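Ferredoxin-thioredoxin reductase subunit A2, chloroplastic (Arabidopsis thaliana, PDB 7C2B) probably serves as the variable subunit of the reductase that passes electrons from reduced ferredoxin to thioredoxins, this chain being the SH3-like C-terminal part of that subunit. Local coordinates at residues Pro81-Phe86 / Phe99-Glu104; Glu32-Arg37 / Gly62-Tyr67; Thr41-Val46 / Glu56-Glu61. All coordinates share one frame; numbering follows the deposited sequence.

Interactions 1 and 2 belong to one five-stranded antiparallel sheet, in which strands 82-90 and 61-67 are neighbours, and their centres lie about 8 Å apart. Interaction 1 sits about 2 Å from the centre of the chain and is partly buried: four strand bonds, mostly apolar side chains on one face, and a lysine, glutamine, phenylalanine and histidine on the other. Interaction 2 is a surface contact, where a loop turn lies along strand 61-67 through two backbone bonds and isoleucine packing. Interaction 3, nested in the loop that interaction 2 closes, is partly buried, with Glu-56 and Met-58 exposed; it adds to one backbone bond a Glu-56 carboxylate that accepts Leu-44 N, and its buried leucines reach Leu-102 and Thr-100 of interaction 1.

Interaction 1 (Pro81-Phe86 / Phe99-Glu104); sequences PFKVQF and FTHLKE. With NO3 (nitrate ion), chain J.
Phe-82 and Leu-102 exchange two backbone hydrogen bonds, Leu-102 N to Phe-82 O being 2.8 Å, and Val-84 and Thr-100 repeat the exchange, Val-84 N to Thr-100 O being 2.9 Å. These are the hydrogen-bonded pairs of an antiparallel hairpin formed by strands 82-90 and 94-102; Lys-83 with His-101 and Gln-85 with Phe-99 are the non-hydrogen-bonded pairs between and beyond them.

On the face bearing those four side chains, Lys-83 makes a cation-pi contact, its NZ 4.5 Å from the centroid of the Phe-99 ring and 11° off the normal. CE of Lys-83 lies over the same ring, 3.5 Å from Phe-99 CG, a CH-pi contact. With CG anti to the backbone N (chi1 -170°) and an extended chain, the lysine leans across to the ring, while its CG lies over one face of the His-101 ring, near the rim. Gln-85 runs beside Phe-99, amide and ring planes 80° apart. NE2 of His-101 gives a weak bond to O3 of a nitrate, probably from the crystallisation liquor, whereas ND1 bonds an acidic side chain of another protein's chain.

On the other face, Val-84 CG2 meets Leu-102 CD1 at 3.9 Å, the two side chains roughly perpendicular. Phe-86 CE2 touches Thr-100 CB at 3.9 Å, and the Phe-82 ring presents its edge to Leu-102 O.

The hairpin is thus two-sided: the four backbone bonds join the strands, mostly apolar contacts fill the buried face, and a lysine charge over an aromatic ring and a histidine that reaches another protein's chain mark the opposite one.

Interaction 2 (Glu32-Arg37 / Gly62-Tyr67); sequences EKIGAR and GFIKDY
Ile-34 lays its side chain over the backbone of residues 65-67: CG2 is 3.6 Å from Lys-65 O, and CD1 is 3.6 Å from Tyr-67 N. Its CG1 is anti to the carbonyl carbon (chi1 -61°), which carries CD1 along the strand, alongside Asp-66. Asp-66 OD1 itself accepts a weak bond from Tyr-67 N. Ile-64 makes the return contact. It points toward the loop, and its CD1 comes 3.4 Å from Lys-33 O and 3.8 Å from Lys-33 CB, beneath the turn; Phe-82 and Phe-107 pack against it too.

Two backbone bonds hold the loop to the strand. Gly-35 N gives to Ile-64 O at 2.8 Å, and Ile-64 N gives to Ala-36 O at 2.9 Å. Ala-36 O also receives a CA-H contact from Phe-63, so one carbonyl meets two neighbouring residues. Arg-37 and Phe-63 then form a non-hydrogen-bonded antiparallel pair, where strand 37-40 begins.

Lys-33 to Ala-36 is a type II beta turn, closed by Ala-36 N to Lys-33 O. Gly-35 has a positive phi (93°), at which a CB would press on the preceding carbonyl oxygen. Farther along strand 61-67, Lys-65 and Asp-66 both face Lys-83 in a classic beta bulge. The arrangement is that of a type II turn leading from helix 25-31 into an antiparallel sheet, beside a bulged strand of this SH3-like domain.

Interaction 3 (Thr41-Val46 / Glu56-Glu61); sequences TVPLKV and ELMGME
Leu-57, Met-58 and Glu-56 have the most surface buried here, and each meets segment 41-46 differently. Glu-56 turns its carboxylate back, its chain bent at chi2 (62°), so that OE2 takes Leu-44 N at 2.8 Å on its syn side, in a nearly straight bond (173°). Within its own segment, the anti lone pair of the same oxygen accepts Met-58 N at 3.0 Å; two N-H groups therefore hold one oxygen and probably limit the carboxylate's rotation. Glu-56 OE1 reaches Lys-45 NZ through one water, the two atoms being 4.5 Å apart, beyond a salt bridge.

Leu-57 N bonds Leu-44 O at 2.8 Å, and the Leu-57 side chain points toward 41-46, where CD1 touches Leu-44 CD2 and Val-46 CG1, each at 3.7 Å. Cut back to an alanine, Leu-57 would lose CD1, which is likely to leave Leu-44 and Val-46 without their shared apolar partner. Met-58 runs extended beside Pro-43, with SD 3.7 Å from Pro-43 CD, and its CB lies against Val-42 O.

A type II turn, Leu-57 to Met-60, leads into strand 61-67. The contact includes the Lys-45 and Glu-56 bridge of strands 45-46 and 55-56 and continues past it; Leu-44, Val-46 and Leu-57 rest on Leu-102, Thr-100 and Phe-98 of strand 94-102.

Interaction 1 (Pro81-Phe86 / Phe99-Glu104)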
loop_
_atom_site.group_PDB
_atom_site.type_symbol
_atom_site.label_atom_id
_atom_site.label_comp_id
_atom_site.label_asym_id
_atom_site.label_seq_id
_atom_site.Cartn_x
_atom_site.Cartn_y
_atom_site.Cartn_z
ATOM N N PRO B 81 8.546 2.321 -10.881
ATOM C CA PRO B 81 8.527 1.657 -12.198
ATOM C C PRO B 81 9.864 1.546 -12.912
ATOM O O PRO B 81 9.954 0.747 -13.854
ATOM C CB PRO B 81 7.559 2.528 -13.019
ATOM C CG PRO B 81 7.631 3.836 -12.403
ATOM C CD PRO B 81 7.850 3.618 -10.917
ATOM N N PHE B 82 10.892 2.295 -12.517
ATOM C CA PHE B 82 12.197 2.239 -13.170
ATOM C C PHE B 82 13.065 1.172 -12.517
ATOM O O PHE B 82 13.461 1.311 -11.356
ATOM C CB PHE B 82 12.904 3.590 -13.091
ATOM C CG PHE B 82 12.245 4.678 -13.901
ATOM C CD1 PHE B 82 12.587 4.872 -15.234
ATOM C CD2 PHE B 82 11.311 5.530 -13.324
ATOM C CE1 PHE B 82 11.992 5.881 -15.986
ATOM C CE2 PHE B 82 10.713 6.555 -14.072
ATOM C CZ PHE B 82 11.054 6.727 -15.405
ATOM N N LYS B 83 13.391 0.125 -13.265
ATOM C CA LYS B 83 14.326 -0.880 -12.779
ATOM C C LYS B 83 15.721 -0.439 -13.202
ATOM O O LYS B 83 15.994 -0.314 -14.397
ATOM C CB LYS B 83 13.978 -2.262 -13.327
ATOM C CG LYS B 83 14.755 -3.417 -12.681
ATOM C CD LYS B 83 14.405 -4.734 -13.364
ATOM C CE LYS B 83 15.478 -5.787 -13.172
ATOM N NZ LYS B 83 15.002 -7.105 -13.703
ATOM N N VAL B 84 16.589 -0.168 -12.227
ATOM C CA VAL B 84 17.895 0.429 -12.485
ATOM C C VAL B 84 18.980 -0.572 -12.114
ATOM O O VAL B 84 18.945 -1.163 -11.027
ATOM C CB VAL B 84 18.074 1.743 -11.708
ATOM C CG1 VAL B 84 19.416 2.373 -12.030
ATOM C CG2 VAL B 84 16.941 2.694 -12.036
ATOM N N GLN B 85 19.952 -0.749 -13.012
ATOM C CA GLN B 85 21.076 -1.645 -12.766
ATOM C C GLN B 85 22.238 -0.864 -12.171
ATOM O O GLN B 85 22.644 0.167 -12.716
ATOM C CB GLN B 85 21.517 -2.341 -14.054
ATOM C CG GLN B 85 22.753 -3.230 -13.894
ATOM C CD GLN B 85 23.023 -4.050 -15.143
ATOM O OE1 GLN B 85 22.101 -4.597 -15.742
ATOM N NE2 GLN B 85 24.284 -4.119 -15.552
ATOM N N PHE B 86 22.759 -1.358 -11.048
ATOM C CA PHE B 86 23.914 -0.787 -10.376
ATOM C C PHE B 86 25.002 -1.845 -10.289
ATOM O O PHE B 86 24.719 -3.042 -10.276
ATOM C CB PHE B 86 23.580 -0.313 -8.951
ATOM C CG PHE B 86 22.586 0.812 -8.893
ATOM C CD1 PHE B 86 23.004 2.131 -9.000
ATOM C CD2 PHE B 86 21.234 0.554 -8.700
ATOM C CE1 PHE B 86 22.095 3.171 -8.942
ATOM C CE2 PHE B 86 20.321 1.584 -8.637
ATOM C CZ PHE B 86 20.752 2.902 -8.755
ATOM N N PHE B 99 19.955 -4.841 -9.043
ATOM C CA PHE B 99 18.901 -3.968 -9.528
ATOM C C PHE B 99 18.159 -3.373 -8.344
ATOM O O PHE B 99 18.063 -3.990 -7.279
ATOM C CB PHE B 99 17.923 -4.735 -10.429
ATOM C CG PHE B 99 18.599 -5.452 -11.564
ATOM C CD1 PHE B 99 18.986 -4.760 -12.706
ATOM C CD2 PHE B 99 18.875 -6.808 -11.477
ATOM C CE1 PHE B 99 19.623 -5.410 -13.748
ATOM C CE2 PHE B 99 19.523 -7.468 -12.520
ATOM C CZ PHE B 99 19.895 -6.766 -13.656
ATOM N N THR B 100 17.646 -2.162 -8.540
ATOM C CA THR B 100 16.806 -1.493 -7.562
ATOM C C THR B 100 15.703 -0.778 -8.327
ATOM O O THR B 100 15.958 -0.192 -9.382
ATOM C CB THR B 100 17.603 -0.490 -6.701
ATOM O OG1 THR B 100 18.508 -1.194 -5.834
ATOM C CG2 THR B 100 16.668 0.352 -5.848
ATOM N N HIS B 101 14.481 -0.846 -7.811
ATOM C CA HIS B 101 13.350 -0.139 -8.402
ATOM C C HIS B 101 13.269 1.283 -7.858
ATOM O O HIS B 101 13.312 1.489 -6.638
ATOM C CB HIS B 101 12.056 -0.895 -8.109
ATOM C CG HIS B 101 11.909 -2.164 -8.889
ATOM N ND1 HIS B 101 12.495 -3.357 -8.508
ATOM C CD2 HIS B 101 11.219 -2.429 -10.024
ATOM C CE1 HIS B 101 12.172 -4.297 -9.377
ATOM N NE2 HIS B 101 11.402 -3.758 -10.308
ATOM N N LEU B 102 13.144 2.261 -8.764
ATOM C CA LEU B 102 13.078 3.672 -8.397
ATOM C C LEU B 102 11.861 4.329 -9.040
ATOM O O LEU B 102 11.315 3.848 -10.038
ATOM C CB LEU B 102 14.333 4.451 -8.840
ATOM C CG LEU B 102 15.709 3.947 -8.422
ATOM C CD1 LEU B 102 16.771 4.948 -8.895
ATOM C CD2 LEU B 102 15.735 3.813 -6.923
ATOM N N LYS B 103 11.440 5.443 -8.454
ATOM C CA LYS B 103 10.500 6.336 -9.117
ATOM C C LYS B 103 11.225 7.607 -9.532
ATOM O O LYS B 103 12.362 7.867 -9.121
ATOM C CB LYS B 103 9.290 6.650 -8.225
ATOM C CG LYS B 103 9.609 7.156 -6.831
ATOM C CD LYS B 103 8.308 7.302 -6.050
ATOM C CE LYS B 103 8.556 7.526 -4.577
ATOM N NZ LYS B 103 9.263 8.804 -4.362
ATOM N N GLU B 104 10.542 8.398 -10.366
ATOM C CA GLU B 104 11.207 9.456 -11.119
ATOM C C GLU B 104 11.835 10.506 -10.211
ATOM O O GLU B 104 12.879 11.067 -10.558
ATOM C CB GLU B 104 10.219 10.111 -12.096
ATOM C CG GLU B 104 8.908 10.550 -11.460
ATOM C CD GLU B 104 8.130 11.549 -12.310
ATOM O OE1 GLU B 104 8.366 11.608 -13.541
ATOM O OE2 GLU B 104 7.275 12.271 -11.744
HETATM N N NO3 J . 8.881 -5.985 -10.607
HETATM O O1 NO3 J . 7.779 -6.416 -10.148
HETATM O O2 NO3 J . 9.964 -6.582 -10.315
HETATM O O3 NO3 J . 8.896 -4.964 -11.356
#

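Interaction 2 (Glu32-Arg37 / Gly62-Tyr67)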
loop_
_atom_site.group_PDB
_atom_site.type_symbol
_atom_site.label_atom_id
_atom_site.label_comp_id
_atom_site.label_asym_id
_atom_site.label_seq_id
_atom_site.Cartn_x
_atom_site.Cartn_y
_atom_site.Cartn_z
ATOM N N GLU B 32 11.458 5.939 -23.229
ATOM C CA GLU B 32 12.589 6.457 -23.988
ATOM C C GLU B 32 13.852 6.592 -23.146
ATOM O O GLU B 32 14.946 6.724 -23.708
ATOM C CB GLU B 32 12.228 7.809 -24.603
ATOM C CG GLU B 32 11.186 7.701 -25.707
ATOM C CD GLU B 32 10.789 9.047 -26.287
ATOM O OE1 GLU B 32 10.023 9.055 -27.272
ATOM O OE2 GLU B 32 11.238 10.092 -25.763
ATOM N N LYS B 33 13.734 6.561 -21.822
ATOM C CA LYS B 33 14.892 6.634 -20.942
ATOM C C LYS B 33 15.503 5.264 -20.643
ATOM O O LYS B 33 16.473 5.187 -19.889
ATOM C CB LYS B 33 14.513 7.322 -19.626
ATOM C CG LYS B 33 14.060 8.777 -19.778
ATOM C CD LYS B 33 13.820 9.421 -18.415
ATOM C CE LYS B 33 13.280 10.854 -18.543
ATOM N NZ LYS B 33 11.796 10.907 -18.386
ATOM N N ILE B 34 14.959 4.186 -21.199
ATOM C CA ILE B 34 15.564 2.876 -20.997
ATOM C C ILE B 34 16.952 2.876 -21.621
ATOM O O ILE B 34 17.139 3.319 -22.762
ATOM C CB ILE B 34 14.663 1.782 -21.580
ATOM C CG1 ILE B 34 13.301 1.799 -20.882
ATOM C CG2 ILE B 34 15.311 0.417 -21.451
ATOM C CD1 ILE B 34 12.441 0.617 -21.210
ATOM N N GLY B 35 17.943 2.415 -20.858
ATOM C CA GLY B 35 19.325 2.506 -21.252
ATOM C C GLY B 35 20.055 3.739 -20.764
ATOM O O GLY B 35 21.287 3.761 -20.802
ATOM N N ALA B 36 19.342 4.757 -20.285
ATOM C CA ALA B 36 19.997 6.001 -19.903
ATOM C C ALA B 36 20.724 5.850 -18.574
ATOM O O ALA B 36 20.264 5.145 -17.674
ATOM C CB ALA B 36 18.979 7.138 -19.801
ATOM N N ARG B 37 21.857 6.530 -18.451
ATOM C CA ARG B 37 22.587 6.557 -17.192
ATOM C C ARG B 37 21.933 7.541 -16.228
ATOM O O ARG B 37 21.527 8.639 -16.621
ATOM C CB ARG B 37 24.048 6.936 -17.432
ATOM C CG ARG B 37 24.737 6.054 -18.472
ATOM C CD ARG B 37 26.207 6.406 -18.629
ATOM N NE ARG B 37 26.889 6.415 -17.340
ATOM C CZ ARG B 37 27.508 7.475 -16.828
ATOM N NH1 ARG B 37 27.540 8.622 -17.503
ATOM N NH2 ARG B 37 28.094 7.384 -15.639
ATOM N N GLY B 62 23.972 4.361 -12.164
ATOM C CA GLY B 62 23.648 3.131 -12.856
ATOM C C GLY B 62 22.934 3.435 -14.152
ATOM O O GLY B 62 23.040 4.552 -14.662
ATOM N N PHE B 63 22.194 2.481 -14.702
ATOM C CA PHE B 63 21.441 2.779 -15.907
ATOM C C PHE B 63 20.075 2.127 -15.829
ATOM O O PHE B 63 19.890 1.104 -15.165
ATOM C CB PHE B 63 22.190 2.345 -17.190
ATOM C CG PHE B 63 22.260 0.859 -17.414
ATOM C CD1 PHE B 63 23.343 0.125 -16.939
ATOM C CD2 PHE B 63 21.282 0.203 -18.148
ATOM C CE1 PHE B 63 23.434 -1.234 -17.162
ATOM C CE2 PHE B 63 21.358 -1.157 -18.377
ATOM C CZ PHE B 63 22.439 -1.886 -17.877
ATOM N N ILE B 64 19.114 2.742 -16.510
ATOM C CA ILE B 64 17.745 2.245 -16.471
ATOM C C ILE B 64 17.682 0.958 -17.285
ATOM O O ILE B 64 17.884 0.962 -18.502
ATOM C CB ILE B 64 16.752 3.289 -16.983
ATOM C CG1 ILE B 64 16.700 4.462 -16.002
ATOM C CG2 ILE B 64 15.378 2.658 -17.191
ATOM C CD1 ILE B 64 16.036 5.701 -16.574
ATOM N N LYS B 65 17.407 -0.147 -16.601
ATOM C CA LYS B 65 17.288 -1.450 -17.238
ATOM C C LYS B 65 15.920 -1.629 -17.875
ATOM O O LYS B 65 15.806 -2.187 -18.971
ATOM C CB LYS B 65 17.534 -2.546 -16.200
ATOM C CG LYS B 65 17.633 -3.963 -16.765
ATOM C CD LYS B 65 19.017 -4.201 -17.366
ATOM C CE LYS B 65 19.159 -5.634 -17.876
ATOM N NZ LYS B 65 20.509 -5.887 -18.446
ATOM N N ASP B 66 14.874 -1.175 -17.194
ATOM C CA ASP B 66 13.526 -1.346 -17.700
ATOM C C ASP B 66 12.638 -0.280 -17.090
ATOM O O ASP B 66 12.948 0.298 -16.044
ATOM C CB ASP B 66 12.964 -2.740 -17.389
ATOM C CG ASP B 66 12.015 -3.241 -18.472
ATOM O OD1 ASP B 66 11.596 -2.427 -19.325
ATOM O OD2 ASP B 66 11.697 -4.452 -18.480
ATOM N N TYR B 67 11.540 -0.019 -17.783
ATOM C CA TYR B 67 10.422 0.746 -17.256
ATOM C C TYR B 67 9.186 -0.097 -17.492
ATOM O O TYR B 67 8.830 -0.364 -18.642
ATOM C CB TYR B 67 10.297 2.093 -17.957
ATOM C CG TYR B 67 9.129 2.923 -17.497
ATOM C CD1 TYR B 67 9.213 3.676 -16.329
ATOM C CD2 TYR B 67 7.958 2.983 -18.240
ATOM C CE1 TYR B 67 8.148 4.465 -15.906
ATOM C CE2 TYR B 67 6.888 3.765 -17.832
ATOM C CZ TYR B 67 6.987 4.507 -16.665
ATOM O OH TYR B 67 5.925 5.289 -16.263
#

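Interaction 3 (Thr41-Val46 / Glu56-Glu61)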
loop_
_atom_site.group_PDB
_atom_site.type_symbol
_atom_site.label_atom_id
_atom_site.label_comp_id
_atom_site.label_asym_id
_atom_site.label_seq_id
_atom_site.Cartn_x
_atom_site.Cartn_y
_atom_site.Cartn_z
ATOM N N THR B 41 19.497 10.633 -6.382
ATOM C CA THR B 41 19.597 12.001 -5.888
ATOM C C THR B 41 19.030 12.189 -4.489
ATOM O O THR B 41 18.985 13.328 -4.005
ATOM C CB THR B 41 18.892 12.955 -6.856
ATOM O OG1 THR B 41 17.573 12.470 -7.121
ATOM C CG2 THR B 41 19.648 13.017 -8.165
ATOM N N VAL B 42 18.596 11.116 -3.835
ATOM C CA VAL B 42 17.971 11.187 -2.515
ATOM C C VAL B 42 18.524 10.059 -1.660
ATOM O O VAL B 42 19.028 9.056 -2.183
ATOM C CB VAL B 42 16.434 11.076 -2.592
ATOM C CG1 VAL B 42 15.830 12.248 -3.390
ATOM C CG2 VAL B 42 16.033 9.734 -3.197
ATOM N N PRO B 43 18.451 10.200 -0.335
ATOM C CA PRO B 43 18.832 9.080 0.539
ATOM C C PRO B 43 17.908 7.894 0.320
ATOM O O PRO B 43 16.685 8.040 0.254
ATOM C CB PRO B 43 18.684 9.654 1.954
ATOM C CG PRO B 43 18.764 11.159 1.776
ATOM C CD PRO B 43 18.142 11.426 0.430
ATOM N N LEU B 44 18.505 6.712 0.204
ATOM C CA LEU B 44 17.733 5.512 -0.101
ATOM C C LEU B 44 18.567 4.303 0.299
ATOM O O LEU B 44 19.607 4.041 -0.312
ATOM C CB LEU B 44 17.371 5.470 -1.582
ATOM C CG LEU B 44 16.846 4.109 -2.078
ATOM C CD1 LEU B 44 15.610 3.678 -1.296
ATOM C CD2 LEU B 44 16.548 4.198 -3.569
ATOM N N LYS B 45 18.118 3.576 1.319
ATOM C CA LYS B 45 18.769 2.347 1.752
ATOM C C LYS B 45 18.050 1.152 1.149
ATOM O O LYS B 45 16.819 1.119 1.113
ATOM C CB LYS B 45 18.763 2.223 3.280
ATOM C CG LYS B 45 19.372 3.409 4.032
ATOM C CD LYS B 45 19.093 3.290 5.530
ATOM C CE LYS B 45 19.999 4.185 6.360
ATOM N NZ LYS B 45 19.465 5.577 6.501
ATOM N N VAL B 46 18.814 0.164 0.683
ATOM C CA VAL B 46 18.213 -1.062 0.173
ATOM C C VAL B 46 18.845 -2.259 0.878
ATOM O O VAL B 46 19.991 -2.212 1.342
ATOM C CB VAL B 46 18.312 -1.199 -1.374
ATOM C CG1 VAL B 46 17.480 -0.094 -2.074
ATOM C CG2 VAL B 46 19.754 -1.194 -1.870
ATOM N N GLU B 56 23.524 2.116 0.878
ATOM C CA GLU B 56 23.025 3.472 0.683
ATOM C C GLU B 56 23.215 3.842 -0.783
ATOM O O GLU B 56 24.341 3.826 -1.291
ATOM C CB GLU B 56 23.751 4.468 1.589
ATOM C CG GLU B 56 23.449 5.949 1.244
ATOM C CD GLU B 56 21.981 6.324 1.407
ATOM O OE1 GLU B 56 21.458 6.256 2.542
ATOM O OE2 GLU B 56 21.341 6.693 0.398
ATOM N N LEU B 57 22.118 4.171 -1.463
ATOM C CA LEU B 57 22.193 4.376 -2.905
ATOM C C LEU B 57 22.479 5.818 -3.303
ATOM O O LEU B 57 22.828 6.060 -4.463
ATOM C CB LEU B 57 20.892 3.939 -3.577
ATOM C CG LEU B 57 20.673 2.423 -3.573
ATOM C CD1 LEU B 57 19.462 2.067 -4.409
ATOM C CD2 LEU B 57 21.919 1.704 -4.095
ATOM N N MET B 58 22.332 6.775 -2.393
ATOM C CA MET B 58 22.446 8.172 -2.805
ATOM C C MET B 58 23.814 8.437 -3.415
ATOM O O MET B 58 24.848 8.074 -2.843
ATOM C CB MET B 58 22.218 9.113 -1.629
ATOM C CG MET B 58 22.344 10.575 -2.061
ATOM S SD MET B 58 21.627 11.646 -0.844
ATOM C CE MET B 58 21.740 13.227 -1.706
ATOM N N GLY B 59 23.818 9.040 -4.599
ATOM C CA GLY B 59 25.052 9.319 -5.296
ATOM C C GLY B 59 25.554 8.206 -6.186
ATOM O O GLY B 59 26.463 8.444 -6.988
ATOM N N MET B 60 25.004 7.001 -6.078
ATOM C CA MET B 60 25.427 5.918 -6.950
ATOM C C MET B 60 24.871 6.117 -8.353
ATOM O O MET B 60 23.781 6.662 -8.544
ATOM C CB MET B 60 24.982 4.569 -6.387
ATOM C CG MET B 60 25.716 4.233 -5.106
ATOM S SD MET B 60 25.418 2.572 -4.505
ATOM C CE MET B 60 25.830 1.610 -5.965
ATOM N N GLU B 61 25.637 5.670 -9.339
ATOM C CA GLU B 61 25.272 5.808 -10.737
ATOM C C GLU B 61 25.016 4.440 -11.348
ATOM O O GLU B 61 25.738 3.473 -11.074
ATOM C CB GLU B 61 26.368 6.551 -11.503
ATOM C CG GLU B 61 26.596 7.964 -10.960
ATOM C CD GLU B 61 27.739 8.680 -11.645
ATOM O OE1 GLU B 61 28.421 8.034 -12.471
ATOM O OE2 GLU B 61 27.949 9.885 -11.360
HETATM O O HOH W 1 19.335 6.927 4.264
#